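Local coordinates for protein AlyQ (Persicobacter sp. CCB-QB2, PDB 5XNR) that probably cleaves alginate by beta-elimination through its lyase domain, which is joined to a carbohydrate-binding module of family 32, at residues Lys313-Tyr318 / Ala335-Asp340. Sequence-based numbering, arbitrary orientation.
Sequences KHYLYY and AYLIKD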
ATOM      1  N   LYS A 313      30.279  -4.401  10.001  1.00 35.16           N
ATOM      2  CA  LYS A 313      29.148  -4.186  10.912  1.00 33.94           C
ATOM      3  C   LYS A 313      27.880  -3.960  10.099  1.00 33.67           C
ATOM      4  O   LYS A 313      27.845  -3.023   9.310  1.00 32.31           O
ATOM      5  CB  LYS A 313      29.310  -2.955  11.807  1.00 37.04           C
ATOM      6  CG  LYS A 313      30.445  -3.028  12.814  1.00 42.38           C
ATOM      7  CD  LYS A 313      30.076  -2.666  14.247  1.00 47.04           C
ATOM      8  CE  LYS A 313      31.219  -3.012  15.181  1.00 50.08           C
ATOM      9  NZ  LYS A 313      31.118  -2.359  16.502  1.00 51.96           N
ATOM     10  N   HIS A 314      26.864  -4.800  10.360  1.00 31.71           N
ATOM     11  CA  HIS A 314      25.583  -4.813   9.670  1.00 31.25           C
ATOM     12  C   HIS A 314      24.528  -4.133  10.541  1.00 31.80           C
ATOM     13  O   HIS A 314      24.254  -4.633  11.631  1.00 31.92           O
ATOM     14  CB  HIS A 314      25.149  -6.259   9.397  1.00 30.33           C
ATOM     15  CG  HIS A 314      25.993  -6.982   8.409  1.00 29.99           C
ATOM     16  ND1 HIS A 314      27.362  -7.035   8.512  1.00 31.91           N
ATOM     17  CD2 HIS A 314      25.657  -7.692   7.312  1.00 30.00           C
ATOM     18  CE1 HIS A 314      27.836  -7.760   7.512  1.00 35.78           C
ATOM     19  NE2 HIS A 314      26.800  -8.179   6.756  1.00 31.59           N
ATOM     20  N   TYR A 315      23.932  -3.040  10.068  1.00 30.53           N
ATOM     21  CA  TYR A 315      22.853  -2.359  10.811  1.00 33.91           C
ATOM     22  C   TYR A 315      21.493  -2.560  10.096  1.00 32.74           C
ATOM     23  O   TYR A 315      21.426  -2.548   8.854  1.00 32.64           O
ATOM     24  CB  TYR A 315      23.152  -0.863  10.971  1.00 33.86           C
ATOM     25  CG  TYR A 315      24.459  -0.493  11.631  1.00 35.60           C
ATOM     26  CD1 TYR A 315      25.640  -0.383  10.906  1.00 34.14           C
ATOM     27  CD2 TYR A 315      24.504  -0.175  12.981  1.00 36.38           C
ATOM     28  CE1 TYR A 315      26.831  -0.014  11.513  1.00 36.36           C
ATOM     29  CE2 TYR A 315      25.689   0.189  13.599  1.00 37.34           C
ATOM     30  CZ  TYR A 315      26.862   0.278  12.865  1.00 38.15           C
ATOM     31  OH  TYR A 315      28.024   0.652  13.489  1.00 43.89           O
ATOM     32  N   LEU A 316      20.406  -2.701  10.879  1.00 31.25           N
ATOM     33  CA  LEU A 316      19.049  -2.887  10.353  1.00 30.26           C
ATOM     34  C   LEU A 316      18.131  -1.749  10.797  1.00 30.54           C
ATOM     35  O   LEU A 316      17.927  -1.543  11.984  1.00 30.65           O
ATOM     36  CB  LEU A 316      18.529  -4.231  10.851  1.00 30.52           C
ATOM     37  CG  LEU A 316      17.072  -4.547  10.518  1.00 31.24           C
ATOM     38  CD1 LEU A 316      16.835  -4.622   9.014  1.00 28.43           C
ATOM     39  CD2 LEU A 316      16.673  -5.847  11.199  1.00 29.93           C
ATOM     40  N   TYR A 317      17.595  -1.014   9.827  1.00 32.24           N
ATOM     41  CA  TYR A 317      16.648   0.069  10.098  1.00 31.97           C
ATOM     42  C   TYR A 317      15.286  -0.339   9.545  1.00 30.58           C
ATOM     43  O   TYR A 317      15.222  -0.894   8.469  1.00 33.02           O
ATOM     44  CB  TYR A 317      17.034   1.370   9.386  1.00 33.94           C
ATOM     45  CG  TYR A 317      18.382   1.973   9.701  1.00 35.87           C
ATOM     46  CD1 TYR A 317      19.551   1.443   9.189  1.00 35.49           C
ATOM     47  CD2 TYR A 317      18.489   3.123  10.470  1.00 37.82           C
ATOM     48  CE1 TYR A 317      20.785   2.032   9.439  1.00 38.81           C
ATOM     49  CE2 TYR A 317      19.719   3.695  10.767  1.00 37.56           C
ATOM     50  CZ  TYR A 317      20.879   3.156  10.244  1.00 38.35           C
ATOM     51  OH  TYR A 317      22.096   3.730  10.523  1.00 33.40           O
ATOM     52  N   TYR A 318      14.221  -0.041  10.262  1.00 33.00           N
ATOM     53  CA  TYR A 318      12.867  -0.416   9.847  1.00 34.66           C
ATOM     54  C   TYR A 318      11.890   0.684  10.263  1.00 35.59           C
ATOM     55  O   TYR A 318      11.998   1.201  11.355  1.00 34.10           O
ATOM     56  CB  TYR A 318      12.435  -1.745  10.475  1.00 32.76           C
ATOM     57  CG  TYR A 318      11.086  -2.220  10.004  1.00 35.60           C
ATOM     58  CD1 TYR A 318      10.957  -2.923   8.816  1.00 35.67           C
ATOM     59  CD2 TYR A 318       9.931  -1.932  10.718  1.00 34.69           C
ATOM     60  CE1 TYR A 318       9.721  -3.344   8.361  1.00 33.66           C
ATOM     61  CE2 TYR A 318       8.688  -2.357  10.277  1.00 34.88           C
ATOM     62  CZ  TYR A 318       8.585  -3.065   9.093  1.00 33.16           C
ATOM     63  OH  TYR A 318       7.374  -3.473   8.629  1.00 33.45           O
ATOM     64  N   ALA A 335      16.850   6.331  15.643  1.00 38.37           N
ATOM     65  CA  ALA A 335      15.568   5.926  16.249  1.00 41.91           C
ATOM     66  C   ALA A 335      15.036   4.625  15.614  1.00 39.03           C
ATOM     67  O   ALA A 335      14.381   3.838  16.286  1.00 40.97           O
ATOM     68  CB  ALA A 335      14.560   7.052  16.121  1.00 40.53           C
ATOM     69  N   TYR A 336      15.316   4.381  14.332  1.00 37.88           N
ATOM     70  CA  TYR A 336      14.678   3.283  13.579  1.00 34.37           C
ATOM     71  C   TYR A 336      15.568   2.037  13.522  1.00 33.88           C
ATOM     72  O   TYR A 336      15.256   1.118  12.804  1.00 32.95           O
ATOM     73  CB  TYR A 336      14.373   3.759  12.159  1.00 34.61           C
ATOM     74  CG  TYR A 336      13.480   4.967  12.096  1.00 31.79           C
ATOM     75  CD1 TYR A 336      12.121   4.839  12.295  1.00 34.12           C
ATOM     76  CD2 TYR A 336      13.976   6.241  11.873  1.00 31.94           C
ATOM     77  CE1 TYR A 336      11.266   5.934  12.263  1.00 33.09           C
ATOM     78  CE2 TYR A 336      13.136   7.351  11.830  1.00 31.66           C
ATOM     79  CZ  TYR A 336      11.772   7.199  12.031  1.00 32.33           C
ATOM     80  OH  TYR A 336      10.897   8.249  11.969  1.00 32.84           O
ATOM     81  N   LEU A 337      16.675   2.006  14.255  1.00 36.44           N
ATOM     82  CA  LEU A 337      17.542   0.831  14.288  1.00 36.89           C
ATOM     83  C   LEU A 337      16.813  -0.320  14.977  1.00 37.08           C
ATOM     84  O   LEU A 337      16.141  -0.106  15.986  1.00 34.34           O
ATOM     85  CB  LEU A 337      18.818   1.165  15.065  1.00 36.93           C
ATOM     86  CG  LEU A 337      19.872   1.941  14.278  1.00 40.15           C
ATOM     87  CD1 LEU A 337      20.980   2.429  15.196  1.00 40.71           C
ATOM     88  CD2 LEU A 337      20.447   1.097  13.143  1.00 39.74           C
ATOM     89  N   ILE A 338      16.957  -1.518  14.427  1.00 37.62           N
ATOM     90  CA  ILE A 338      16.565  -2.720  15.125  1.00 39.34           C
ATOM     91  C   ILE A 338      17.817  -3.208  15.872  1.00 42.27           C
ATOM     92  O   ILE A 338      18.762  -3.743  15.277  1.00 38.80           O
ATOM     93  CB  ILE A 338      15.953  -3.780  14.177  1.00 39.95           C
ATOM     94  CG1 ILE A 338      14.515  -3.468  13.771  1.00 39.98           C
ATOM     95  CG2 ILE A 338      15.967  -5.159  14.816  1.00 41.47           C
ATOM     96  CD1 ILE A 338      14.248  -2.038  13.495  1.00 41.38           C
ATOM     97  N   LYS A 339      17.805  -2.989  17.183  1.00 43.57           N
ATOM     98  CA  LYS A 339      18.908  -3.341  18.043  1.00 46.57           C
ATOM     99  C   LYS A 339      18.825  -4.815  18.424  1.00 42.67           C
ATOM    100  O   LYS A 339      17.771  -5.435  18.441  1.00 45.41           O
ATOM    101  CB  LYS A 339      18.910  -2.504  19.329  1.00 53.56           C
ATOM    102  CG  LYS A 339      19.512  -1.109  19.206  1.00 61.19           C
ATOM    103  CD  LYS A 339      18.487  -0.021  18.932  1.00 72.36           C
ATOM    104  CE  LYS A 339      18.033   0.716  20.178  1.00 81.43           C
ATOM    105  NZ  LYS A 339      18.877   1.903  20.456  1.00 83.43           N
ATOM    106  N   ASP A 340      19.980  -5.333  18.765  1.00 43.98           N
ATOM    107  CA  ASP A 340      20.123  -6.697  19.196  1.00 48.72           C
ATOM    108  C   ASP A 340      20.805  -6.693  20.562  1.00 50.69           C
ATOM    109  O   ASP A 340      21.998  -6.406  20.662  1.00 47.01           O
ATOM    110  CB  ASP A 340      20.935  -7.510  18.192  1.00 45.42           C
ATOM    111  CG  ASP A 340      21.302  -8.877  18.721  1.00 46.88           C
ATOM    112  OD1 ASP A 340      20.364  -9.589  19.197  1.00 47.96           O
ATOM    113  OD2 ASP A 340      22.513  -9.211  18.651  1.00 42.32           O
TER
HETATM  114  O   HOH W   1      20.886  -2.589  13.670  1.00 27.14           O
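Leu337 lays its CD2 methyl over one face of the Tyr317 ring, 3.6 Å from the ring centroid and 13° off the ring normal, a CH-pi contact over the middle of the ring. The two side chains run side by side in the same direction. In Leu337, CG lies beside the backbone N, and the second torsion, with CD1 extended, turns CD2 back over the ring although the bond from CA to CB points away from the strand overall. The same methyl reaches Tyr315 CB at 4.0 Å, so it bridges two tyrosines on one face of the strand. The Tyr317 hydroxyl is hydrogen-bonded to Glu308 on strand 302-310, which fixes the far end of the ring. Replacing Tyr317 with an alanine would probably leave the Leu337 methyl without its aromatic platform and Glu308 without this hydroxyl partner.

Strand 313-319 belongs to an antiparallel sheet of the concanavalin-like beta-sandwich (jelly roll) of the alginate lyase domain, and the loop after helix 324-330 joins it by a single beta bridge, Tyr317 with Leu337. Ile338 N gives its hydrogen to Leu316 O (2.6 Å, 174° at the hydrogen), and Tyr318 N donates to Tyr336 O at 3.0 Å. Beyond this pair, one water accepts from Leu316 N and donates to Ile338 O.

On the other face, Ile338 packs against Leu316 and Tyr318: Leu316 CD2 lies 3.7 Å from Ile338 CB, while Ile338 CD1 abuts Tyr318 CB at 3.5 Å. With CG anti to the backbone N (chi1 -176°), the Tyr318 ring heads away from the loop, where it meets the His303 ring and its hydroxyl is hydrogen-bonded to Glu320.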